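Local coordinates for putative DNA binding protein (Bacteroides thetaiotaomicron VPI-5482, PDB 3HTN), which binds metal ions and, as a PCC-domain protein, is a putative DNA-binding protein, at residues N33-E38 / F123-Y128; N84-S87 / V92-H95; I132-N137 / N143-E148. All coordinates share one frame; numbering follows the deposited sequence. Where two conformers were deposited one is given.

Interaction 1. Residues N33-E38 / F123-Y128; sequences NAFCKE and FVVEDY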
ATOM      1  N   ASN A  33       9.561  12.919  -9.371  0.50 16.84           N
ATOM      2  CA  ASN A  33      10.585  12.739 -10.403  0.50 16.88           C
ATOM      3  C   ASN A  33      11.794  13.597 -10.083  0.50 15.54           C
ATOM      4  O   ASN A  33      12.924  13.103 -10.031  0.50 13.86           O
ATOM      5  CB  ASN A  33      10.050  13.093 -11.805  0.50 18.02           C
ATOM      6  CG  ASN A  33       9.312  11.944 -12.460  0.50 18.57           C
ATOM      7  OD1 ASN A  33       9.924  10.989 -12.934  0.50 22.97           O
ATOM      8  ND2 ASN A  33       7.998  12.043 -12.516  0.50 21.60           N
ATOM      9  N   ALA A  34      11.533  14.869  -9.802  1.00 15.36           N
ATOM     10  CA  ALA A  34      12.589  15.840  -9.506  1.00 15.35           C
ATOM     11  C   ALA A  34      13.407  15.434  -8.271  1.00 17.53           C
ATOM     12  O   ALA A  34      14.643  15.574  -8.261  1.00 17.04           O
ATOM     13  CB  ALA A  34      11.978  17.218  -9.309  1.00 17.41           C
ATOM     14  N   PHE A  35      12.723  14.911  -7.253  1.00 15.37           N
ATOM     15  CA  PHE A  35      13.393  14.427  -6.071  1.00 14.74           C
ATOM     16  C   PHE A  35      14.366  13.292  -6.375  1.00 14.01           C
ATOM     17  O   PHE A  35      15.504  13.316  -5.958  1.00 16.39           O
ATOM     18  CB  PHE A  35      12.376  13.938  -5.045  1.00 16.84           C
ATOM     19  CG  PHE A  35      13.027  13.449  -3.820  1.00 16.97           C
ATOM     20  CD1 PHE A  35      13.507  14.349  -2.915  1.00 18.35           C
ATOM     21  CD2 PHE A  35      13.247  12.094  -3.612  1.00 15.92           C
ATOM     22  CE1 PHE A  35      14.181  13.927  -1.797  1.00 19.39           C
ATOM     23  CE2 PHE A  35      13.934  11.673  -2.519  1.00 17.40           C
ATOM     24  CZ  PHE A  35      14.382  12.587  -1.598  1.00 16.50           C
ATOM     25  N   CYS A  36      13.881  12.286  -7.086  1.00 15.03           N
ATOM     26  CA  CYS A  36      14.694  11.138  -7.439  1.00 16.30           C
ATOM     27  C   CYS A  36      15.874  11.552  -8.302  1.00 16.11           C
ATOM     28  O   CYS A  36      16.978  11.026  -8.149  1.00 16.78           O
ATOM     29  CB  CYS A  36      13.866  10.080  -8.166  1.00 17.27           C
ATOM     30  SG  CYS A  36      12.602   9.314  -7.144  1.00 19.27           S
ATOM     31  N   LYS A  37      15.630  12.480  -9.218  1.00 18.26           N
ATOM     32  CA  LYS A  37      16.702  12.995 -10.056  1.00 19.53           C
ATOM     33  C   LYS A  37      17.744  13.707  -9.188  1.00 20.80           C
ATOM     34  O   LYS A  37      18.947  13.449  -9.310  1.00 21.26           O
ATOM     35  CB  LYS A  37      16.143  13.938 -11.119  1.00 19.96           C
ATOM     36  CG  LYS A  37      17.216  14.512 -12.041  1.00 23.25           C
ATOM     37  CD  LYS A  37      16.636  15.293 -13.205  1.00 24.35           C
ATOM     38  CE  LYS A  37      17.759  15.999 -13.981  1.00 31.78           C
ATOM     39  NZ  LYS A  37      17.230  16.711 -15.178  1.00 38.09           N
ATOM     40  N   GLU A  38      17.289  14.597  -8.305  1.00 19.88           N
ATOM     41  CA  GLU A  38      18.196  15.334  -7.418  1.00 18.54           C
ATOM     42  C   GLU A  38      19.075  14.391  -6.594  1.00 19.43           C
ATOM     43  O   GLU A  38      20.276  14.647  -6.415  1.00 20.52           O
ATOM     44  CB  GLU A  38      17.415  16.240  -6.451  1.00 19.33           C
ATOM     45  CG  GLU A  38      18.331  17.003  -5.480  1.00 20.25           C
ATOM     46  CD  GLU A  38      17.624  17.804  -4.367  1.00 25.87           C
ATOM     47  OE1 GLU A  38      16.377  17.874  -4.318  1.00 34.74           O
ATOM     48  OE2 GLU A  38      18.368  18.390  -3.532  1.00 35.66           O
ATOM     49  N   PHE A 123       5.360  11.230   1.706  1.00 16.80           N
ATOM     50  CA  PHE A 123       5.812  10.076   0.947  1.00 16.41           C
ATOM     51  C   PHE A 123       7.109   9.533   1.481  1.00 20.02           C
ATOM     52  O   PHE A 123       7.923  10.295   2.004  1.00 23.54           O
ATOM     53  CB  PHE A 123       5.951  10.446  -0.538  1.00 17.74           C
ATOM     54  CG  PHE A 123       4.674  10.947  -1.103  1.00 16.48           C
ATOM     55  CD1 PHE A 123       3.696  10.049  -1.489  1.00 19.61           C
ATOM     56  CD2 PHE A 123       4.394  12.290  -1.164  1.00 19.39           C
ATOM     57  CE1 PHE A 123       2.480  10.489  -1.941  1.00 20.24           C
ATOM     58  CE2 PHE A 123       3.181  12.732  -1.630  1.00 19.56           C
ATOM     59  CZ  PHE A 123       2.216  11.838  -2.000  1.00 18.10           C
ATOM     60  N   VAL A 124       7.256   8.217   1.431  1.00 15.74           N
ATOM     61  CA  VAL A 124       8.490   7.552   1.815  1.00 17.18           C
ATOM     62  C   VAL A 124       9.122   7.038   0.520  1.00 17.15           C
ATOM     63  O   VAL A 124       8.479   6.281  -0.236  1.00 16.62           O
ATOM     64  CB  VAL A 124       8.260   6.400   2.797  1.00 16.47           C
ATOM     65  CG1 VAL A 124       9.599   5.743   3.169  1.00 18.19           C
ATOM     66  CG2 VAL A 124       7.548   6.916   4.067  1.00 19.65           C
ATOM     67  N   VAL A 125      10.349   7.468   0.256  1.00 15.66           N
ATOM     68  CA  VAL A 125      11.097   7.055  -0.950  1.00 15.95           C
ATOM     69  C   VAL A 125      12.266   6.217  -0.480  1.00 16.56           C
ATOM     70  O   VAL A 125      13.096   6.727   0.280  1.00 17.61           O
ATOM     71  CB  VAL A 125      11.607   8.235  -1.745  1.00 15.51           C
ATOM     72  CG1 VAL A 125      12.429   7.763  -2.980  1.00 20.06           C
ATOM     73  CG2 VAL A 125      10.470   9.132  -2.169  1.00 16.31           C
ATOM     74  N   GLU A 126      12.295   4.943  -0.854  1.00 16.70           N
ATOM     75  CA  GLU A 126      13.412   4.072  -0.532  1.00 18.22           C
ATOM     76  C   GLU A 126      14.341   4.026  -1.727  1.00 18.22           C
ATOM     77  O   GLU A 126      13.892   3.850  -2.850  1.00 16.81           O
ATOM     78  CB  GLU A 126      12.976   2.659  -0.207  1.00 18.93           C
ATOM     79  CG  GLU A 126      14.152   1.785   0.233  1.00 26.03           C
ATOM     80  CD  GLU A 126      13.754   0.401   0.691  1.00 30.38           C
ATOM     81  OE1 GLU A 126      12.538   0.133   0.834  1.00 38.91           O
ATOM     82  OE2 GLU A 126      14.671  -0.425   0.899  1.00 37.54           O
ATOM     83  N   ASP A 127      15.627   4.145  -1.446  1.00 16.86           N
ATOM     84  CA  ASP A 127      16.684   4.099  -2.446  1.00 16.61           C
ATOM     85  C   ASP A 127      17.359   2.727  -2.364  1.00 16.96           C
ATOM     86  O   ASP A 127      17.918   2.371  -1.330  1.00 18.80           O
ATOM     87  CB  ASP A 127      17.678   5.205  -2.145  1.00 16.26           C
ATOM     88  CG  ASP A 127      18.809   5.275  -3.127  1.00 16.24           C
ATOM     89  OD1 ASP A 127      18.867   4.537  -4.122  1.00 17.83           O
ATOM     90  OD2 ASP A 127      19.706   6.113  -2.861  1.00 18.84           O
ATOM     91  N   TYR A 128      17.251   1.945  -3.439  1.00 16.23           N
ATOM     92  CA  TYR A 128      17.890   0.637  -3.502  1.00 16.42           C
ATOM     93  C   TYR A 128      19.379   0.691  -3.815  1.00 18.31           C
ATOM     94  O   TYR A 128      20.043  -0.312  -3.643  1.00 19.75           O
ATOM     95  CB  TYR A 128      17.228  -0.261  -4.536  1.00 17.80           C
ATOM     96  CG  TYR A 128      15.766  -0.574  -4.309  1.00 15.75           C
ATOM     97  CD1 TYR A 128      15.191  -0.576  -3.046  1.00 17.41           C
ATOM     98  CD2 TYR A 128      14.963  -0.959  -5.379  1.00 20.58           C
ATOM     99  CE1 TYR A 128      13.849  -0.893  -2.869  1.00 17.74           C
ATOM    100  CE2 TYR A 128      13.645  -1.278  -5.206  1.00 19.36           C
ATOM    101  CZ  TYR A 128      13.096  -1.243  -3.958  1.00 18.13           C
ATOM    102  OH  TYR A 128      11.783  -1.567  -3.795  1.00 18.75           O
TER
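F35 and C36, neighbours on helix 28-39, meet V125 of strand 120-127 where the helix packs against one face of the large antiparallel sheet of the PCC domain. A single methyl group of the valine serves both. F35 sends its ring out from the helix with CG opposite the backbone N (chi1 -179°), which carries the far rim of the ring to the strand; its CE2 lies 4.2 Å from V125 CG1, and the methyl sits at the ring edge, near the ring plane. Y9, Y11 and Y18 meet the same phenylalanine edge-to-face; V125 thus lies at the margin of an aromatic cluster. C36 keeps SG beside its backbone N, opposite the carbonyl carbon (chi1 -66°), and approaches the same methyl while also touching I85 and V92 of the sheet. The residue types fit a buried, wholly apolar seam: a large flat ring spans the distance between helix and sheet, the smaller C36 reaches the same methyl with its sulfur, and a beta-branched valine suits an extended strand. V125 keeps its backbone paired with Y18 of strand 17-22, while its side chain faces the helix. From the helix side, C36 SG stops 4.4 Å short of V125 CG1.

Interaction 2. Residues N84-S87 / V92-H95; sequences NISS and VYLH. With SO4 (sulfate ion), chain G.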
ATOM      1  N   ASN A  84       7.120   2.376  -7.982  1.00 16.03           N
ATOM      2  CA  ASN A  84       8.518   2.030  -8.038  1.00 15.30           C
ATOM      3  C   ASN A  84       9.332   2.978  -8.902  1.00 17.32           C
ATOM      4  O   ASN A  84       8.782   3.748  -9.682  1.00 16.26           O
ATOM      5  CB  ASN A  84       8.663   0.547  -8.413  1.00 16.40           C
ATOM      6  CG  ASN A  84       8.031   0.210  -9.726  1.00 18.12           C
ATOM      7  OD1 ASN A  84       8.330   0.852 -10.705  1.00 16.65           O
ATOM      8  ND2 ASN A  84       7.152  -0.810  -9.756  1.00 16.02           N
ATOM      9  N   ILE A  85      10.651   2.909  -8.723  1.00 15.59           N
ATOM     10  CA  ILE A  85      11.593   3.768  -9.378  1.00 15.62           C
ATOM     11  C   ILE A  85      12.531   2.856 -10.120  1.00 15.57           C
ATOM     12  O   ILE A  85      12.942   1.799  -9.611  1.00 16.86           O
ATOM     13  CB  ILE A  85      12.455   4.571  -8.356  1.00 14.66           C
ATOM     14  CG1 ILE A  85      11.566   5.377  -7.390  1.00 17.82           C
ATOM     15  CG2 ILE A  85      13.464   5.465  -9.073  1.00 16.78           C
ATOM     16  CD1 ILE A  85      12.264   5.768  -6.093  1.00 15.89           C
ATOM     17  N   SER A  86      12.883   3.278 -11.330  1.00 14.18           N
ATOM     18  CA  SER A  86      13.840   2.572 -12.168  1.00 17.01           C
ATOM     19  C   SER A  86      14.431   3.626 -13.093  1.00 16.54           C
ATOM     20  O   SER A  86      14.226   4.824 -12.864  1.00 17.39           O
ATOM     21  CB  SER A  86      13.134   1.415 -12.912  1.00 18.09           C
ATOM     22  OG  SER A  86      11.997   1.845 -13.637  1.00 16.53           O
ATOM     23  N   SER A  87      15.168   3.214 -14.124  1.00 19.57           N
ATOM     24  CA  SER A  87      15.641   4.162 -15.127  1.00 18.45           C
ATOM     25  C   SER A  87      15.231   3.712 -16.523  1.00 20.49           C
ATOM     26  O   SER A  87      15.041   2.521 -16.785  1.00 19.51           O
ATOM     27  CB  SER A  87      17.164   4.343 -15.086  1.00 19.35           C
ATOM     28  OG  SER A  87      17.810   3.103 -15.294  1.00 18.32           O
ATOM     29  N   VAL A  92      15.127   9.216 -14.881  1.00 20.73           N
ATOM     30  CA  VAL A  92      14.338   8.547 -13.856  1.00 19.33           C
ATOM     31  C   VAL A  92      13.050   8.060 -14.516  1.00 20.72           C
ATOM     32  O   VAL A  92      12.444   8.780 -15.315  1.00 21.00           O
ATOM     33  CB  VAL A  92      14.010   9.508 -12.669  1.00 19.16           C
ATOM     34  CG1 VAL A  92      12.918   8.921 -11.754  1.00 21.82           C
ATOM     35  CG2 VAL A  92      15.268   9.833 -11.875  1.00 19.39           C
ATOM     36  N   TYR A  93      12.609   6.846 -14.163  1.00 18.44           N
ATOM     37  CA  TYR A  93      11.339   6.307 -14.624  1.00 17.66           C
ATOM     38  C   TYR A  93      10.529   5.936 -13.391  1.00 16.73           C
ATOM     39  O   TYR A  93      10.962   5.110 -12.598  1.00 16.21           O
ATOM     40  CB  TYR A  93      11.551   5.079 -15.498  1.00 16.87           C
ATOM     41  CG  TYR A  93      10.266   4.644 -16.149  1.00 17.90           C
ATOM     42  CD1 TYR A  93       9.425   3.725 -15.551  1.00 19.56           C
ATOM     43  CD2 TYR A  93       9.888   5.159 -17.368  1.00 19.94           C
ATOM     44  CE1 TYR A  93       8.255   3.317 -16.149  1.00 18.19           C
ATOM     45  CE2 TYR A  93       8.694   4.758 -17.984  1.00 22.17           C
ATOM     46  CZ  TYR A  93       7.883   3.836 -17.365  1.00 18.63           C
ATOM     47  OH  TYR A  93       6.703   3.437 -17.954  1.00 21.52           O
ATOM     48  N   LEU A  94       9.392   6.601 -13.208  1.00 17.87           N
ATOM     49  CA  LEU A  94       8.490   6.299 -12.120  1.00 17.79           C
ATOM     50  C   LEU A  94       7.281   5.548 -12.650  1.00 16.25           C
ATOM     51  O   LEU A  94       6.737   5.905 -13.673  1.00 17.92           O
ATOM     52  CB  LEU A  94       7.994   7.573 -11.455  1.00 19.95           C
ATOM     53  CG  LEU A  94       9.050   8.448 -10.822  1.00 20.21           C
ATOM     54  CD1 LEU A  94       8.370   9.589 -10.056  1.00 23.04           C
ATOM     55  CD2 LEU A  94       9.920   7.624  -9.926  1.00 18.55           C
ATOM     56  N   HIS A  95       6.871   4.489 -11.951  1.00 17.16           N
ATOM     57  CA  HIS A  95       5.649   3.772 -12.232  1.00 16.67           C
ATOM     58  C   HIS A  95       4.842   3.803 -10.948  1.00 15.63           C
ATOM     59  O   HIS A  95       5.207   3.150  -9.991  1.00 16.66           O
ATOM     60  CB  HIS A  95       5.960   2.350 -12.690  1.00 15.70           C
ATOM     61  CG  HIS A  95       4.769   1.586 -13.154  1.00 16.03           C
ATOM     62  ND1 HIS A  95       4.758   0.213 -13.216  1.00 17.10           N
ATOM     63  CD2 HIS A  95       3.523   1.994 -13.511  1.00 17.16           C
ATOM     64  CE1 HIS A  95       3.565  -0.191 -13.632  1.00 20.50           C
ATOM     65  NE2 HIS A  95       2.805   0.873 -13.840  1.00 17.92           N
TER
HETATM   66  S   SO4 G 204      18.637   3.586 -18.970  1.00 36.57           S
HETATM   67  O1  SO4 G 204      18.052   3.278 -20.305  1.00 36.68           O
HETATM   68  O2  SO4 G 204      18.353   5.007 -18.641  1.00 40.25           O
HETATM   69  O3  SO4 G 204      20.088   3.408 -18.999  1.00 38.96           O
HETATM   70  O4  SO4 G 204      18.193   2.612 -17.971  1.00 32.33           O
HETATM   71  O   HOH W   1       9.828   2.548 -12.195  1.00 15.96           O
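With chi1 of 59° in N84 and 54° in S86, both residues tuck their polar groups between their own backbone N and carbonyl carbon, whereas Y93 and H95 place CG opposite the backbone N, and all four side chains emerge on one face. There N84 OD1 lies 3.4 Å from H95 CB, the two side chains running alongside each other with amide and ring planes 68° apart. A water donates to N84 OD1 and Y93 O and shares a hydrogen bond with S86 OG, a small hydroxyl whose outside partner is R134. These are strands 76-88 and 91-101, an antiparallel beta hairpin. N84 pairs with H95 and S86 with Y93 as hydrogen-bonded pairs; S86 and Y93 exchange two backbone bonds, S86 N reaching Y93 O at 2.9 Å. On the other face I85 CG1 packs on L94 CD2 at 3.8 Å, branched apolar chains suited to lying beneath helix 28-39. H95 binds nickel through NE2 together with H97, while its ND1 and N84 ND2 both donate to E122 OE1 of a second subunit, which probably steadies the imidazole. Near the turn, S87 OG donates to sulfate O4 over 2.7 Å.

Interaction 3. Residues I132-N137 / N143-E148; sequences ISRTYN and NIYDFE. With SO4 (sulfate ion), chain G.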
ATOM      1  N   ILE A 132      18.086  -0.541 -12.089  1.00 19.54           N
ATOM      2  CA  ILE A 132      16.998  -1.373 -12.648  1.00 18.72           C
ATOM      3  C   ILE A 132      16.478  -0.578 -13.825  1.00 19.17           C
ATOM      4  O   ILE A 132      16.049   0.560 -13.663  1.00 17.83           O
ATOM      5  CB  ILE A 132      15.834  -1.666 -11.694  1.00 20.37           C
ATOM      6  CG1 ILE A 132      16.320  -2.402 -10.443  1.00 20.51           C
ATOM      7  CG2 ILE A 132      14.778  -2.509 -12.411  1.00 20.67           C
ATOM      8  CD1 ILE A 132      15.206  -2.669  -9.426  1.00 18.70           C
ATOM      9  N   SER A 133      16.564  -1.152 -15.017  1.00 18.92           N
ATOM     10  CA  SER A 133      16.138  -0.495 -16.243  1.00 19.92           C
ATOM     11  C   SER A 133      14.857  -1.127 -16.749  1.00 20.00           C
ATOM     12  O   SER A 133      14.215  -1.947 -16.071  1.00 20.70           O
ATOM     13  CB  SER A 133      17.244  -0.575 -17.308  1.00 19.38           C
ATOM     14  OG  SER A 133      16.961   0.214 -18.477  1.00 20.66           O
ATOM     15  N   ARG A 134      14.460  -0.681 -17.931  1.00 19.86           N
ATOM     16  CA  ARG A 134      13.259  -1.137 -18.572  1.00 21.62           C
ATOM     17  C   ARG A 134      13.424  -1.157 -20.056  1.00 19.90           C
ATOM     18  O   ARG A 134      14.230  -0.419 -20.616  1.00 18.98           O
ATOM     19  CB  ARG A 134      12.135  -0.187 -18.255  1.00 23.16           C
ATOM     20  CG  ARG A 134      11.653  -0.368 -16.861  1.00 25.98           C
ATOM     21  CD  ARG A 134      10.443   0.372 -16.691  1.00 19.83           C
ATOM     22  NE  ARG A 134      10.049   0.434 -15.305  1.00 17.88           N
ATOM     23  CZ  ARG A 134       9.097  -0.287 -14.744  1.00 18.10           C
ATOM     24  NH1 ARG A 134       8.458  -1.188 -15.418  1.00 17.32           N
ATOM     25  NH2 ARG A 134       8.792  -0.071 -13.474  1.00 18.12           N
ATOM     26  N   THR A 135      12.601  -1.977 -20.693  1.00 18.43           N
ATOM     27  CA  THR A 135      12.599  -2.095 -22.136  1.00 17.60           C
ATOM     28  C   THR A 135      11.171  -2.064 -22.604  1.00 16.42           C
ATOM     29  O   THR A 135      10.316  -2.801 -22.075  1.00 17.75           O
ATOM     30  CB  THR A 135      13.247  -3.403 -22.564  1.00 17.37           C
ATOM     31  OG1 THR A 135      14.618  -3.339 -22.205  1.00 20.26           O
ATOM     32  CG2 THR A 135      13.120  -3.652 -24.082  1.00 20.01           C
ATOM     33  N   TYR A 136      10.890  -1.219 -23.586  1.00 15.98           N
ATOM     34  CA  TYR A 136       9.559  -1.141 -24.173  1.00 15.90           C
ATOM     35  C   TYR A 136       9.326  -2.404 -24.988  1.00 17.77           C
ATOM     36  O   TYR A 136      10.111  -2.745 -25.865  1.00 18.38           O
ATOM     37  CB  TYR A 136       9.431   0.110 -25.040  1.00 17.85           C
ATOM     38  CG  TYR A 136       8.105   0.293 -25.739  1.00 18.73           C
ATOM     39  CD1 TYR A 136       7.019   0.866 -25.096  1.00 20.70           C
ATOM     40  CD2 TYR A 136       7.941  -0.088 -27.042  1.00 23.60           C
ATOM     41  CE1 TYR A 136       5.798   1.038 -25.751  1.00 22.97           C
ATOM     42  CE2 TYR A 136       6.748   0.098 -27.704  1.00 20.62           C
ATOM     43  CZ  TYR A 136       5.676   0.666 -27.037  1.00 23.44           C
ATOM     44  OH  TYR A 136       4.480   0.859 -27.694  1.00 26.85           O
ATOM     45  N   ASN A 137       8.266  -3.115 -24.656  1.00 18.08           N
ATOM     46  CA  ASN A 137       7.820  -4.300 -25.363  1.00 19.54           C
ATOM     47  C   ASN A 137       6.838  -3.829 -26.425  1.00 20.03           C
ATOM     48  O   ASN A 137       5.724  -3.443 -26.086  1.00 19.80           O
ATOM     49  CB  ASN A 137       7.178  -5.277 -24.394  1.00 18.37           C
ATOM     50  CG  ASN A 137       6.701  -6.523 -25.075  1.00 20.53           C
ATOM     51  OD1 ASN A 137       6.277  -6.484 -26.216  1.00 24.84           O
ATOM     52  ND2 ASN A 137       6.802  -7.651 -24.389  1.00 23.55           N
ATOM     53  N   ASN A 143       6.323  -0.537 -20.955  1.00 17.31           N
ATOM     54  CA  ASN A 143       7.700  -0.511 -20.508  1.00 16.55           C
ATOM     55  C   ASN A 143       7.863  -1.517 -19.372  1.00 17.93           C
ATOM     56  O   ASN A 143       7.425  -1.286 -18.256  1.00 17.99           O
ATOM     57  CB  ASN A 143       8.041   0.885 -20.023  1.00 16.18           C
ATOM     58  CG  ASN A 143       7.919   1.905 -21.114  1.00 19.90           C
ATOM     59  OD1 ASN A 143       8.418   1.695 -22.207  1.00 21.73           O
ATOM     60  ND2 ASN A 143       7.293   3.021 -20.811  1.00 20.86           N
ATOM     61  N   ILE A 144       8.536  -2.617 -19.668  1.00 15.50           N
ATOM     62  CA  ILE A 144       8.637  -3.756 -18.754  1.00 17.44           C
ATOM     63  C   ILE A 144      10.006  -3.815 -18.098  1.00 17.38           C
ATOM     64  O   ILE A 144      11.016  -3.531 -18.733  1.00 17.86           O
ATOM     65  CB  ILE A 144       8.344  -5.086 -19.549  1.00 19.39           C
ATOM     66  CG1 ILE A 144       6.929  -5.072 -20.152  1.00 21.48           C
ATOM     67  CG2 ILE A 144       8.514  -6.353 -18.705  1.00 19.75           C
ATOM     68  CD1 ILE A 144       5.807  -4.897 -19.164  1.00 20.52           C
ATOM     69  N   TYR A 145      10.053  -4.141 -16.814  1.00 16.46           N
ATOM     70  CA  TYR A 145      11.317  -4.304 -16.128  1.00 18.37           C
ATOM     71  C   TYR A 145      12.299  -5.119 -16.975  1.00 18.58           C
ATOM     72  O   TYR A 145      11.940  -6.153 -17.542  1.00 16.74           O
ATOM     73  CB  TYR A 145      11.114  -5.011 -14.794  1.00 16.85           C
ATOM     74  CG  TYR A 145      10.781  -4.188 -13.588  1.00 16.74           C
ATOM     75  CD1 TYR A 145      11.374  -2.942 -13.351  1.00 18.47           C
ATOM     76  CD2 TYR A 145      10.005  -4.747 -12.584  1.00 17.63           C
ATOM     77  CE1 TYR A 145      11.119  -2.245 -12.180  1.00 17.84           C
ATOM     78  CE2 TYR A 145       9.768  -4.075 -11.416  1.00 16.40           C
ATOM     79  CZ  TYR A 145      10.341  -2.824 -11.223  1.00 17.04           C
ATOM     80  OH  TYR A 145      10.177  -2.132 -10.056  1.00 17.74           O
ATOM     81  N   ASP A 146      13.539  -4.649 -17.032  1.00 19.09           N
ATOM     82  CA  ASP A 146      14.615  -5.346 -17.726  1.00 21.01           C
ATOM     83  C   ASP A 146      15.792  -5.375 -16.763  1.00 21.86           C
ATOM     84  O   ASP A 146      16.422  -4.333 -16.516  1.00 23.54           O
ATOM     85  CB  ASP A 146      14.942  -4.627 -19.018  1.00 18.93           C
ATOM     86  CG  ASP A 146      15.914  -5.392 -19.874  1.00 22.67           C
ATOM     87  OD1 ASP A 146      16.791  -6.065 -19.307  1.00 26.07           O
ATOM     88  OD2 ASP A 146      15.797  -5.335 -21.112  1.00 21.79           O
ATOM     89  N   PHE A 147      16.039  -6.545 -16.178  1.00 20.57           N
ATOM     90  CA  PHE A 147      17.082  -6.690 -15.177  1.00 20.93           C
ATOM     91  C   PHE A 147      18.457  -6.934 -15.817  1.00 20.48           C
ATOM     92  O   PHE A 147      19.453  -6.985 -15.116  1.00 21.18           O
ATOM     93  CB  PHE A 147      16.748  -7.834 -14.205  1.00 20.53           C
ATOM     94  CG  PHE A 147      15.406  -7.672 -13.474  1.00 18.66           C
ATOM     95  CD1 PHE A 147      15.077  -6.492 -12.810  1.00 20.84           C
ATOM     96  CD2 PHE A 147      14.491  -8.711 -13.459  1.00 22.38           C
ATOM     97  CE1 PHE A 147      13.852  -6.360 -12.143  1.00 20.85           C
ATOM     98  CE2 PHE A 147      13.281  -8.598 -12.795  1.00 21.52           C
ATOM     99  CZ  PHE A 147      12.951  -7.418 -12.135  1.00 19.21           C
ATOM    100  N   GLU A 148      18.516  -7.054 -17.140  1.00 20.44           N
ATOM    101  CA  GLU A 148      19.773  -7.281 -17.862  1.00 19.71           C
ATOM    102  C   GLU A 148      20.446  -6.036 -18.401  1.00 23.26           C
ATOM    103  O   GLU A 148      21.686  -5.956 -18.402  1.00 23.92           O
ATOM    104  CB  GLU A 148      19.517  -8.189 -19.048  1.00 22.14           C
ATOM    105  CG  GLU A 148      18.845  -9.508 -18.734  1.00 27.94           C
ATOM    106  CD  GLU A 148      19.662 -10.381 -17.840  1.00 35.84           C
ATOM    107  OE1 GLU A 148      20.897 -10.468 -18.054  1.00 43.61           O
ATOM    108  OE2 GLU A 148      19.072 -10.982 -16.918  1.00 47.52           O
TER
HETATM  109  S   SO4 G 204      18.637   3.586 -18.970  1.00 36.57           S
HETATM  110  O1  SO4 G 204      18.052   3.278 -20.305  1.00 36.68           O
HETATM  111  O2  SO4 G 204      18.353   5.007 -18.641  1.00 40.25           O
HETATM  112  O3  SO4 G 204      20.088   3.408 -18.999  1.00 38.96           O
HETATM  113  O4  SO4 G 204      18.193   2.612 -17.971  1.00 32.33           O
HETATM  114  O   HOH W   2      18.732  -3.515 -15.504  1.00 28.60           O
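R134 lies across Y145, its chain extended from CG to NE. CB stands 3.6 Å from I144 O, and CG skirts the same carbonyl. CD then passes N143 O and N143 CB, bringing the arginine across the asparagine at roughly a right angle. NE donates to S86 OG of the neighbouring hairpin. Beyond it the guanidinium lies flat on the tyrosine ring, planes 18° apart, with CZ 4.2 Å from the ring centroid in an off-centre cation-pi contact. NH2 comes over CE1 of Y145 at 3.4 Å, while NH1 gives N143 O a weak bond and forms a salt bridge with E122 of a second subunit. A planar cation with several N-H donors suits this position, since stacking uses its face and leaves its N-H groups for several acceptors. The supporting strands, 133-137 and 142-146, form a C-terminal antiparallel beta hairpin, a two-stranded sheet beside the main one. T135 and I144 exchange both backbone bonds of a hydrogen-bonded pair, and D146 N donates to S133 O. On the face shared by T135 and D146, the threonine hydroxyl OG1 donates to D146 OD2 over 2.6 Å, meeting the anti side of the carboxylate. D146 OD1 accepts from E148 N, closing an Asx turn as the chain leaves the strand; the short Asp side chain places OD1 close to the N-H two residues on. At the hairpin's start, I132 CG2 packs 3.6 Å from Y145 CD1 and also meets the edge of the F147 ring, so one methyl bridges two aromatics. Toward the loop, N143 OD1 lies in the plane of the Y136 ring at its edge, 3.3 Å from CD1, while its ND2 is hydrogen-bonded to Y93 OH. S133 OG donates to sulfate O4 at 2.7 Å.

In the fold
Interaction 1 is buried and apolar, joining helix 28-39 to the main sheet through side chains alone. Interaction 2 lies in that same sheet and has two characters: I85 continues the hydrophobic layer, touching C36 and V125, while the opposite face of the hairpin is polar and carries the nickel ligand H95. Interaction 3, farther from the chain's centre, pairs the strands of a separate C-terminal hairpin and mixes backbone bonding, a cation-pi stack and a hydroxyl-carboxylate hydrogen bond, with Y136 exposed. Interactions 2 and 3 meet where S87 N approaches I132 O at 2.8 Å; both bind the same sulfate, and both reach E122 of the second subunit.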